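Local coordinates for protein branched-chain alpha-ketoacid decarboxylase (Lactococcus lactis, PDB 2VBF) that probably decarboxylates branched-chain and aromatic alpha-keto acids to aldehydes, with thiamine diphosphate and a magnesium ion as cofactors, at residues Y82-K87 with R417-P422; E387-S392 with V531-Q536; N393-A398 with K442-L447; N471-I476 with Y543-V548. All blocks are in the same frame, centred on the assembly; numbering follows the deposited sequence.

Interaction 1: Y82-K87 with R417-P422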
# COMPACT_ATOMS: atom_id res chain seq x y z
N TYR A 82 5.38 -6.46 -15.48
CA TYR A 82 5.80 -5.98 -16.80
C TYR A 82 7.30 -6.17 -16.97
O TYR A 82 7.75 -6.62 -18.03
CB TYR A 82 5.41 -4.52 -16.93
CG TYR A 82 5.62 -3.85 -18.28
CD1 TYR A 82 4.57 -3.74 -19.19
CD2 TYR A 82 6.83 -3.26 -18.60
CE1 TYR A 82 4.73 -3.07 -20.41
CE2 TYR A 82 7.00 -2.60 -19.82
CZ TYR A 82 5.95 -2.50 -20.72
OH TYR A 82 6.13 -1.82 -21.93
N ALA A 83 8.08 -5.85 -15.93
CA ALA A 83 9.54 -5.98 -15.98
C ALA A 83 9.96 -7.43 -16.18
O ALA A 83 10.91 -7.71 -16.91
CB ALA A 83 10.19 -5.40 -14.73
N ARG A 84 9.27 -8.36 -15.52
CA ARG A 84 9.57 -9.77 -15.67
C ARG A 84 9.49 -10.26 -17.12
O ARG A 84 10.18 -11.20 -17.49
CB ARG A 84 8.68 -10.62 -14.78
CG ARG A 84 9.06 -10.47 -13.32
CD ARG A 84 8.07 -11.16 -12.42
NE ARG A 84 8.36 -10.94 -11.00
CZ ARG A 84 8.63 -11.90 -10.11
NH1 ARG A 84 8.74 -13.15 -10.48
NH2 ARG A 84 8.80 -11.57 -8.84
N THR A 85 8.65 -9.62 -17.92
CA THR A 85 8.41 -10.03 -19.30
C THR A 85 9.08 -9.11 -20.33
O THR A 85 9.72 -9.61 -21.27
CB THR A 85 6.90 -10.16 -19.53
OG1 THR A 85 6.45 -11.32 -18.83
CG2 THR A 85 6.58 -10.33 -21.02
N LYS A 86 8.94 -7.80 -20.13
CA LYS A 86 9.53 -6.77 -21.01
C LYS A 86 11.02 -6.57 -20.74
O LYS A 86 11.75 -6.10 -21.63
CB LYS A 86 8.78 -5.44 -20.85
CG LYS A 86 8.82 -4.53 -22.08
CD LYS A 86 7.74 -4.93 -23.08
CE LYS A 86 7.68 -4.01 -24.28
NZ LYS A 86 6.71 -4.51 -25.27
N LYS A 87 11.46 -6.90 -19.52
CA LYS A 87 12.86 -6.82 -19.08
C LYS A 87 13.30 -5.38 -18.72
O LYS A 87 14.49 -5.09 -18.50
CB LYS A 87 13.81 -7.52 -20.08
CG LYS A 87 13.39 -8.96 -20.43
CD LYS A 87 13.21 -9.84 -19.19
CE LYS A 87 12.77 -11.25 -19.54
NZ LYS A 87 12.69 -12.10 -18.34
N ARG A 417 6.04 -19.49 -19.84
CA ARG A 417 6.70 -18.85 -18.73
C ARG A 417 5.87 -18.94 -17.46
O ARG A 417 4.71 -19.33 -17.49
CB ARG A 417 7.01 -17.42 -19.10
CG ARG A 417 7.97 -17.38 -20.26
CD ARG A 417 8.58 -16.04 -20.43
NE ARG A 417 7.68 -15.08 -21.07
CZ ARG A 417 7.35 -15.07 -22.36
NH1 ARG A 417 7.82 -16.01 -23.18
NH2 ARG A 417 6.54 -14.13 -22.84
N PHE A 418 6.51 -18.58 -16.35
CA PHE A 418 5.91 -18.63 -15.03
C PHE A 418 6.29 -17.35 -14.29
O PHE A 418 7.43 -16.85 -14.41
CB PHE A 418 6.45 -19.85 -14.29
CG PHE A 418 5.77 -20.14 -12.99
CD1 PHE A 418 4.70 -21.02 -12.94
CD2 PHE A 418 6.22 -19.56 -11.80
CE1 PHE A 418 4.07 -21.32 -11.72
CE2 PHE A 418 5.61 -19.86 -10.60
CZ PHE A 418 4.53 -20.73 -10.56
N ILE A 419 5.34 -16.81 -13.54
CA ILE A 419 5.59 -15.73 -12.61
C ILE A 419 5.06 -16.14 -11.23
O ILE A 419 3.88 -16.45 -11.06
CB ILE A 419 4.97 -14.42 -13.06
CG1 ILE A 419 5.66 -13.91 -14.32
CG2 ILE A 419 5.05 -13.39 -11.90
CD1 ILE A 419 5.06 -12.61 -14.90
N GLY A 420 5.98 -16.20 -10.27
CA GLY A 420 5.68 -16.41 -8.86
C GLY A 420 6.71 -15.61 -8.06
O GLY A 420 7.77 -15.26 -8.56
N GLN A 421 6.38 -15.32 -6.81
CA GLN A 421 7.17 -14.40 -5.99
C GLN A 421 7.49 -15.06 -4.64
O GLN A 421 7.07 -14.58 -3.60
CB GLN A 421 6.38 -13.10 -5.80
CG GLN A 421 7.18 -11.91 -5.32
CD GLN A 421 6.30 -10.76 -4.87
OE1 GLN A 421 5.28 -10.97 -4.19
NE2 GLN A 421 6.69 -9.54 -5.22
N PRO A 422 8.24 -16.17 -4.67
CA PRO A 422 8.44 -16.94 -3.42
C PRO A 422 9.35 -16.33 -2.36
O PRO A 422 9.25 -16.71 -1.19
CB PRO A 422 9.06 -18.25 -3.93
CG PRO A 422 9.73 -17.88 -5.21
CD PRO A 422 8.90 -16.81 -5.82
O HOH W 1 8.90 -9.17 -7.16
O HOH W 2 9.51 -14.55 -12.93
O HOH W 3 8.08 -13.71 -18.12
O HOH W 4 5.09 -13.25 -20.57

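Interaction 2: E387-S392 with V531-Q536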
# COMPACT_ATOMS: atom_id res chain seq x y z
N GLU A 387 -1.83 -28.64 -15.73
CA GLU A 387 -0.62 -29.13 -16.39
C GLU A 387 -0.93 -29.69 -17.77
O GLU A 387 -0.25 -29.38 -18.74
CB GLU A 387 0.06 -30.21 -15.56
CG GLU A 387 1.36 -30.73 -16.19
CD GLU A 387 2.12 -31.65 -15.28
OE1 GLU A 387 1.54 -32.67 -14.86
OE2 GLU A 387 3.29 -31.37 -14.98
N SER A 388 -1.97 -30.53 -17.84
CA SER A 388 -2.41 -31.13 -19.10
C SER A 388 -2.93 -30.08 -20.09
O SER A 388 -2.53 -30.06 -21.26
CB SER A 388 -3.51 -32.17 -18.81
OG SER A 388 -3.70 -33.04 -19.91
N LEU A 389 -3.78 -29.18 -19.60
CA LEU A 389 -4.51 -28.26 -20.47
C LEU A 389 -3.78 -26.96 -20.78
O LEU A 389 -4.25 -26.19 -21.61
CB LEU A 389 -5.88 -27.94 -19.88
CG LEU A 389 -6.85 -29.12 -19.84
CD1 LEU A 389 -8.05 -28.77 -18.98
CD2 LEU A 389 -7.26 -29.50 -21.28
N THR A 390 -2.66 -26.68 -20.10
CA THR A 390 -1.87 -25.49 -20.42
C THR A 390 -1.18 -25.76 -21.76
O THR A 390 -0.78 -26.89 -22.05
CB THR A 390 -0.87 -25.12 -19.30
OG1 THR A 390 -1.59 -24.57 -18.18
CG2 THR A 390 0.11 -24.07 -19.76
N GLN A 391 -1.09 -24.71 -22.57
CA GLN A 391 -0.54 -24.78 -23.92
C GLN A 391 0.84 -24.11 -24.02
O GLN A 391 1.31 -23.48 -23.08
CB GLN A 391 -1.50 -24.09 -24.90
CG GLN A 391 -2.88 -24.73 -24.97
CD GLN A 391 -3.90 -23.93 -25.78
OE1 GLN A 391 -3.57 -22.90 -26.38
NE2 GLN A 391 -5.14 -24.41 -25.80
N SER A 392 1.47 -24.27 -25.17
CA SER A 392 2.68 -23.52 -25.50
C SER A 392 2.38 -22.02 -25.60
O SER A 392 1.22 -21.61 -25.81
CB SER A 392 3.26 -24.01 -26.82
OG SER A 392 2.33 -23.82 -27.87
N VAL A 531 -14.78 -25.17 -19.15
CA VAL A 531 -14.50 -23.73 -19.11
C VAL A 531 -13.06 -23.41 -19.52
O VAL A 531 -12.82 -22.42 -20.21
CB VAL A 531 -14.77 -23.14 -17.70
CG1 VAL A 531 -14.36 -21.68 -17.67
CG2 VAL A 531 -16.24 -23.30 -17.32
N MET A 532 -12.11 -24.23 -19.11
CA MET A 532 -10.72 -24.03 -19.51
C MET A 532 -10.56 -24.08 -21.03
O MET A 532 -9.90 -23.23 -21.61
CB MET A 532 -9.81 -25.07 -18.86
CG MET A 532 -8.43 -25.12 -19.45
SD MET A 532 -7.45 -23.66 -19.07
CE MET A 532 -6.61 -24.36 -17.66
N LYS A 533 -11.17 -25.09 -21.67
CA LYS A 533 -11.08 -25.23 -23.12
C LYS A 533 -11.78 -24.08 -23.83
O LYS A 533 -11.27 -23.54 -24.83
CB LYS A 533 -11.71 -26.56 -23.55
CG LYS A 533 -10.91 -27.77 -23.15
CD LYS A 533 -11.61 -29.03 -23.62
CE LYS A 533 -10.70 -30.24 -23.53
NZ LYS A 533 -11.39 -31.48 -24.02
N GLU A 534 -12.95 -23.71 -23.31
CA GLU A 534 -13.74 -22.58 -23.79
C GLU A 534 -12.88 -21.32 -23.74
O GLU A 534 -12.76 -20.59 -24.73
CB GLU A 534 -14.99 -22.45 -22.91
CG GLU A 534 -15.97 -21.33 -23.25
CD GLU A 534 -17.06 -21.16 -22.17
OE1 GLU A 534 -17.07 -21.95 -21.20
OE2 GLU A 534 -17.89 -20.24 -22.30
N ALA A 535 -12.28 -21.07 -22.57
CA ALA A 535 -11.41 -19.90 -22.36
C ALA A 535 -10.23 -19.89 -23.33
O ALA A 535 -10.00 -18.90 -24.04
CB ALA A 535 -10.92 -19.86 -20.91
N GLN A 536 -9.50 -21.00 -23.39
CA GLN A 536 -8.33 -21.13 -24.28
C GLN A 536 -8.65 -20.90 -25.76
O GLN A 536 -7.87 -20.29 -26.49
CB GLN A 536 -7.69 -22.50 -24.12
CG GLN A 536 -7.02 -22.69 -22.79
CD GLN A 536 -5.67 -22.03 -22.74
OE1 GLN A 536 -5.43 -21.00 -23.37
NE2 GLN A 536 -4.76 -22.62 -21.97

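Interaction 3: N393-A398 with K442-L447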
# COMPACT_ATOMS: atom_id res chain seq x y z
N ASN A 393 3.42 -21.20 -25.47
CA ASN A 393 3.32 -19.74 -25.53
C ASN A 393 2.29 -19.16 -24.55
O ASN A 393 1.52 -18.27 -24.90
CB ASN A 393 3.04 -19.26 -26.96
CG ASN A 393 3.33 -17.74 -27.17
OD1 ASN A 393 4.23 -17.16 -26.55
ND2 ASN A 393 2.56 -17.13 -28.07
N GLU A 394 2.26 -19.70 -23.34
CA GLU A 394 1.44 -19.13 -22.25
C GLU A 394 2.32 -18.71 -21.10
O GLU A 394 3.45 -19.17 -20.97
CB GLU A 394 0.44 -20.15 -21.72
CG GLU A 394 -0.65 -20.52 -22.69
CD GLU A 394 -1.64 -21.51 -22.11
OE1 GLU A 394 -1.27 -22.34 -21.25
OE2 GLU A 394 -2.79 -21.48 -22.53
N THR A 395 1.78 -17.82 -20.26
CA THR A 395 2.44 -17.42 -19.02
C THR A 395 1.51 -17.79 -17.87
O THR A 395 0.34 -17.35 -17.85
CB THR A 395 2.80 -15.91 -19.01
OG1 THR A 395 3.70 -15.62 -20.09
CG2 THR A 395 3.49 -15.53 -17.69
N ILE A 396 2.00 -18.62 -16.96
CA ILE A 396 1.27 -19.00 -15.74
C ILE A 396 1.72 -18.10 -14.60
O ILE A 396 2.91 -17.98 -14.33
CB ILE A 396 1.48 -20.48 -15.36
CG1 ILE A 396 0.77 -21.41 -16.37
CG2 ILE A 396 0.95 -20.76 -13.95
CD1 ILE A 396 0.76 -22.89 -15.97
N VAL A 397 0.76 -17.45 -13.95
CA VAL A 397 1.06 -16.57 -12.82
C VAL A 397 0.35 -17.16 -11.61
O VAL A 397 -0.86 -17.46 -11.67
CB VAL A 397 0.61 -15.12 -13.08
CG1 VAL A 397 1.09 -14.19 -11.97
CG2 VAL A 397 1.06 -14.62 -14.46
N ALA A 398 1.08 -17.38 -10.51
CA ALA A 398 0.52 -18.10 -9.36
C ALA A 398 0.83 -17.43 -8.02
O ALA A 398 1.99 -17.23 -7.66
CB ALA A 398 0.97 -19.54 -9.35
N LYS A 442 1.61 -9.26 -25.39
CA LYS A 442 0.22 -9.55 -25.72
C LYS A 442 0.07 -10.83 -26.55
O LYS A 442 -1.05 -11.31 -26.73
CB LYS A 442 -0.43 -8.36 -26.44
CG LYS A 442 0.04 -8.14 -27.85
N GLU A 443 1.18 -11.40 -27.01
CA GLU A 443 1.16 -12.67 -27.74
C GLU A 443 1.26 -13.90 -26.83
O GLU A 443 1.11 -15.04 -27.31
CB GLU A 443 2.28 -12.72 -28.78
CG GLU A 443 2.35 -11.50 -29.72
CD GLU A 443 1.10 -11.31 -30.55
OE1 GLU A 443 0.36 -12.29 -30.79
OE2 GLU A 443 0.85 -10.16 -30.98
N SER A 444 1.51 -13.70 -25.54
CA SER A 444 1.62 -14.81 -24.59
C SER A 444 0.39 -14.77 -23.69
O SER A 444 0.24 -13.84 -22.92
CB SER A 444 2.90 -14.71 -23.74
OG SER A 444 2.95 -15.77 -22.80
N ARG A 445 -0.50 -15.76 -23.83
CA ARG A 445 -1.75 -15.80 -23.07
C ARG A 445 -1.44 -16.07 -21.61
O ARG A 445 -0.86 -17.09 -21.27
CB ARG A 445 -2.71 -16.89 -23.59
CG ARG A 445 -4.16 -16.81 -23.03
CD ARG A 445 -5.05 -16.02 -23.96
NE ARG A 445 -6.36 -15.64 -23.42
CZ ARG A 445 -7.52 -16.23 -23.72
NH1 ARG A 445 -7.56 -17.30 -24.51
NH2 ARG A 445 -8.65 -15.75 -23.21
N HIS A 446 -1.86 -15.14 -20.75
CA HIS A 446 -1.66 -15.27 -19.32
C HIS A 446 -2.81 -15.98 -18.63
O HIS A 446 -3.99 -15.64 -18.83
CB HIS A 446 -1.42 -13.90 -18.70
CG HIS A 446 -0.06 -13.36 -18.97
ND1 HIS A 446 0.44 -13.23 -20.26
CD2 HIS A 446 0.92 -12.92 -18.14
CE1 HIS A 446 1.67 -12.73 -20.20
NE2 HIS A 446 1.99 -12.55 -18.93
N LEU A 447 -2.43 -16.96 -17.82
CA LEU A 447 -3.32 -17.70 -16.95
C LEU A 447 -2.93 -17.37 -15.51
O LEU A 447 -1.81 -17.67 -15.09
CB LEU A 447 -3.19 -19.20 -17.20
CG LEU A 447 -3.91 -19.76 -18.44
CD1 LEU A 447 -3.32 -19.23 -19.75
CD2 LEU A 447 -3.86 -21.26 -18.40
O HOH W 5 5.01 -17.21 -23.85
O HOH W 6 -0.63 -17.43 -26.40

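Interaction 4: N471-I476 with Y543-V548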
# COMPACT_ATOMS: atom_id res chain seq x y z
N ASN A 471 -7.00 -9.80 -22.29
CA ASN A 471 -7.69 -11.07 -22.42
C ASN A 471 -7.07 -12.23 -21.64
O ASN A 471 -7.04 -13.35 -22.14
CB ASN A 471 -7.77 -11.43 -23.90
CG ASN A 471 -8.58 -10.45 -24.68
OD1 ASN A 471 -9.65 -10.02 -24.22
ND2 ASN A 471 -8.10 -10.09 -25.87
N PRO A 472 -6.64 -11.99 -20.39
CA PRO A 472 -6.08 -13.12 -19.65
C PRO A 472 -7.18 -14.08 -19.21
O PRO A 472 -8.36 -13.73 -19.27
CB PRO A 472 -5.47 -12.44 -18.43
CG PRO A 472 -6.39 -11.33 -18.17
CD PRO A 472 -6.67 -10.78 -19.55
N ILE A 473 -6.78 -15.26 -18.75
CA ILE A 473 -7.69 -16.23 -18.16
C ILE A 473 -7.38 -16.26 -16.66
O ILE A 473 -6.29 -16.66 -16.25
CB ILE A 473 -7.52 -17.63 -18.77
CG1 ILE A 473 -7.70 -17.57 -20.30
CG2 ILE A 473 -8.48 -18.64 -18.10
CD1 ILE A 473 -7.26 -18.84 -21.02
N CYS A 474 -8.33 -15.79 -15.85
CA CYS A 474 -8.13 -15.61 -14.43
C CYS A 474 -8.95 -16.63 -13.66
O CYS A 474 -10.16 -16.72 -13.87
CB CYS A 474 -8.55 -14.21 -14.02
SG CYS A 474 -7.64 -12.92 -14.86
N PHE A 475 -8.27 -17.38 -12.80
CA PHE A 475 -8.89 -18.38 -11.92
C PHE A 475 -8.79 -17.90 -10.48
O PHE A 475 -7.69 -17.71 -9.97
CB PHE A 475 -8.20 -19.73 -12.03
CG PHE A 475 -8.32 -20.37 -13.38
CD1 PHE A 475 -9.44 -21.12 -13.70
CD2 PHE A 475 -7.31 -20.23 -14.31
CE1 PHE A 475 -9.55 -21.73 -14.94
CE2 PHE A 475 -7.42 -20.82 -15.56
CZ PHE A 475 -8.53 -21.58 -15.88
N ILE A 476 -9.94 -17.71 -9.84
CA ILE A 476 -10.00 -17.27 -8.43
C ILE A 476 -10.34 -18.49 -7.58
O ILE A 476 -11.41 -19.10 -7.75
CB ILE A 476 -11.06 -16.16 -8.20
CG1 ILE A 476 -10.81 -14.93 -9.10
CG2 ILE A 476 -11.09 -15.74 -6.72
CD1 ILE A 476 -11.29 -15.07 -10.52
N TYR A 543 -11.36 -14.08 -19.31
CA TYR A 543 -12.15 -15.05 -18.56
C TYR A 543 -11.91 -14.86 -17.06
O TYR A 543 -10.77 -14.67 -16.63
CB TYR A 543 -11.87 -16.48 -19.03
CG TYR A 543 -12.63 -16.76 -20.29
CD1 TYR A 543 -12.29 -16.14 -21.48
CD2 TYR A 543 -13.74 -17.61 -20.28
CE1 TYR A 543 -13.01 -16.36 -22.65
CE2 TYR A 543 -14.47 -17.84 -21.44
CZ TYR A 543 -14.10 -17.21 -22.62
OH TYR A 543 -14.83 -17.43 -23.77
N TRP A 544 -13.00 -14.89 -16.30
CA TRP A 544 -13.00 -14.67 -14.86
C TRP A 544 -13.74 -15.83 -14.20
O TRP A 544 -14.97 -15.88 -14.19
CB TRP A 544 -13.67 -13.34 -14.56
CG TRP A 544 -13.51 -12.85 -13.15
CD1 TRP A 544 -14.42 -12.96 -12.13
CD2 TRP A 544 -12.38 -12.15 -12.62
NE1 TRP A 544 -13.91 -12.37 -11.00
CE2 TRP A 544 -12.67 -11.87 -11.27
CE3 TRP A 544 -11.16 -11.74 -13.15
CZ2 TRP A 544 -11.77 -11.19 -10.44
CZ3 TRP A 544 -10.27 -11.07 -12.33
CH2 TRP A 544 -10.58 -10.80 -10.98
N ILE A 545 -12.97 -16.79 -13.68
CA ILE A 545 -13.48 -18.09 -13.32
C ILE A 545 -13.33 -18.34 -11.84
O ILE A 545 -12.21 -18.51 -11.34
CB ILE A 545 -12.75 -19.19 -14.11
CG1 ILE A 545 -12.92 -18.98 -15.62
CG2 ILE A 545 -13.22 -20.58 -13.69
CD1 ILE A 545 -11.83 -19.65 -16.45
N GLU A 546 -14.46 -18.37 -11.13
CA GLU A 546 -14.46 -18.66 -9.71
C GLU A 546 -14.44 -20.17 -9.51
O GLU A 546 -15.39 -20.86 -9.87
CB GLU A 546 -15.67 -18.02 -9.02
CG GLU A 546 -15.76 -18.33 -7.52
CD GLU A 546 -16.94 -17.68 -6.85
OE1 GLU A 546 -17.63 -16.85 -7.48
OE2 GLU A 546 -17.16 -18.00 -5.65
N LEU A 547 -13.33 -20.68 -8.96
CA LEU A 547 -13.21 -22.10 -8.60
C LEU A 547 -13.59 -22.28 -7.15
O LEU A 547 -13.08 -21.58 -6.28
CB LEU A 547 -11.77 -22.59 -8.80
CG LEU A 547 -11.15 -22.37 -10.19
CD1 LEU A 547 -9.71 -22.89 -10.19
CD2 LEU A 547 -11.98 -23.05 -11.29
N VAL A 548 -14.50 -23.23 -6.88
CA VAL A 548 -14.86 -23.53 -5.50
C VAL A 548 -14.13 -24.78 -5.02
O VAL A 548 -14.23 -25.86 -5.63
CB VAL A 548 -16.40 -23.68 -5.32
CG1 VAL A 548 -16.72 -23.93 -3.85
CG2 VAL A 548 -17.11 -22.43 -5.82

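Interaction 1: Y82-K87 with R417-P422
Arg84 and the backbone of Gly420 meet where the N-terminal, pyrimidine-binding domain leans on the C-terminal, diphosphate-binding domain of the same chain. The arginine leaves helix 72-86 close to its end, and its side chain, extended from CG to NE, crosses Ile419 of strand 417-419, with Arg84 CD 3.8 Å from Ile419 CG2. Beyond that hydrophobic brush, Arg84 NH1 donates to Gly420 O at 3.0 Å. The bond is bent, 136° at the hydrogen, and NH1 stands above the carbonyl plane, 41° out of it. All three guanidinium nitrogens find partners: NE pairs with Asp80, a turn back on its own helix, and NH2 with Glu112, so two carboxylates and one carbonyl hold the group in place. Water carries the contact further. One molecule lies 2.9 Å from Arg84 NH2 and 3.0 Å from Gln421 NE2, accepting from both, while Gln421 OE1 accepts from Ser426 N. At the other end, a second water joins Thr85 OG1 (2.9 Å) to Arg417 NH2 (2.8 Å), the charge of Arg417 being answered by Asp441 while the threonine hydroxyl also bonds Ser437. Part greasy, part solvated, this is an interface between the pyrimidine (PYR) and pyrophosphate (PP) domains, the pair of related alpha/beta domains that defines thiamine diphosphate enzymes.

Interaction 2: E387-S392 with V531-Q536
Gln536 NE2, carried by helix 525-537, reaches towards the end of helix 379-389 and stops 3.6 Å from Leu389 O. Its hydrogen-bond partner is Glu394 OE2, although the two atoms are modelled so close that the length is doubtful. The other carboxylate oxygen of Glu394 takes the backbone N-H of Gln391, so one acid appears to link both sides of the contact. Over the Gln536 amide lies that of Gln391, arriving from the opposite direction; the two planes are only 5° apart and stack, with Gln391 CD 4.0 Å from Gln536 CD. Gln391 NE2 overshoots its partner's amide and comes within 3.6 Å of Gln536 CB. Gln536 bends at chi2 (-79°), which lays its amide along that of Gln391, whose own chain runs out straight beyond CG. Towards Leu389 the contact turns apolar. Leu389 and Met532 lie alongside each other, running antiparallel, Leu389 CD1 resting 3.7 Å from Met532 CG, and Leu389 CD2 comes 4.2 Å from Lys533 CE on the solvent side. Helix 525-537 lies on the sheet: Met532 packs on Phe475 of strand 473-478, and Ala535 on Tyr543 of strand 542-548. The loop 390-392 covers the flank of that helix just before the chain enters strand 394-398.

Interaction 3: N393-A398 with K442-L447
Thr395 and His446 are paired across neighbouring parallel strands, 394-398 and 445-451, inside the sheet of the C-terminal diphosphate-binding domain. The strand part is tight. Thr395 N donates to Arg445 O, Leu447 N to Thr395 O and Val397 N to Leu447 O, the last two at 2.8 Å and nearly straight. On the face bearing Thr395 and His446, Thr395 CB stands over the imidazole, 3.5 Å from the ring centroid and 10° off its normal, a true CH-pi contact. The ring's turn is fixed at both nitrogens: ND1 donates in the ring plane to Ser444 O at 2.7 Å, and NE2 bonds Ser437 of helix 430-440. On the other face, Leu447 CD1 lies 3.6 Å from Glu394 OE2, an oxygen that also meets Gln536 NE2. Towards the start of both segments the fit slackens and water enters. The bond from Arg445 N to Asn393 O is weak at 3.4 Å, and one water supplements it by donating to both Asn393 O and Glu443 O while accepting from Arg445 N. A second water donates to Asn393 OD1 and accepts from Ser444 OG at 2.7 Å; that serine hydroxyl, set anti to its own N by chi1 of 178°, comes 2.8 Å from Thr395 OG1.

Interaction 4: N471-I476 with Y543-V548
Ile476 and Trp544 cross at a slant, and the end of the isoleucine is what does the touching: Ile476 CD1 sits over the indole, 3.7 Å from the centroid of its five-membered ring and 15° off the normal. A chi2 of 80° swings CD1 back across the strand gap to reach that face. Further along the same indole, Cys474 CB approaches Trp544 CE3 at 3.7 Å, and the sulfur lies obliquely beside the six-membered ring. The indole is held from beyond the pair as well, since Trp544 NE1 bonds Tyr503 O. On the reverse face of the sheet, Phe475 and Ile545 extend alongside each other, with Phe475 CE1 only 3.4 Å from Ile545 CD1; Leu547 CD1 closes on Phe475 CD1 at 3.9 Å, and the phenyl ring also lies nearly parallel to that of Phe449. Five backbone bonds, from Tyr543 N to Pro472 O through Leu547 N to Ile476 O, keep these strands in parallel register. Strand 473-478 leads straight to Asn479; Asn479 and Asp452, both magnesium ligands, belong to the GDG...NN signature of thiamine diphosphate enzymes.

In the fold
Interactions 1, 3 and 4 all reach the parallel sheet of the C-terminal domain. Ile419 N bonds Ile396 O at 2.8 Å, joining the strand of interaction 1 to that of interaction 3, and His446 O takes Ile473 N at 2.8 Å to pass on to interaction 4. Interaction 2 lies outside the sheet, 11 to 12 Å centre to centre from interactions 3 and 4, yet touches both: Ala535 O receives Arg445 NH1, and Val531 packs on Ile545. Side chains of interactions 1 and 4 come nearest the cofactor, Gln421 at about 7 Å and Ile476 at about 8 Å from thiamine diphosphate; Val397 of interaction 3 is about 12 Å away.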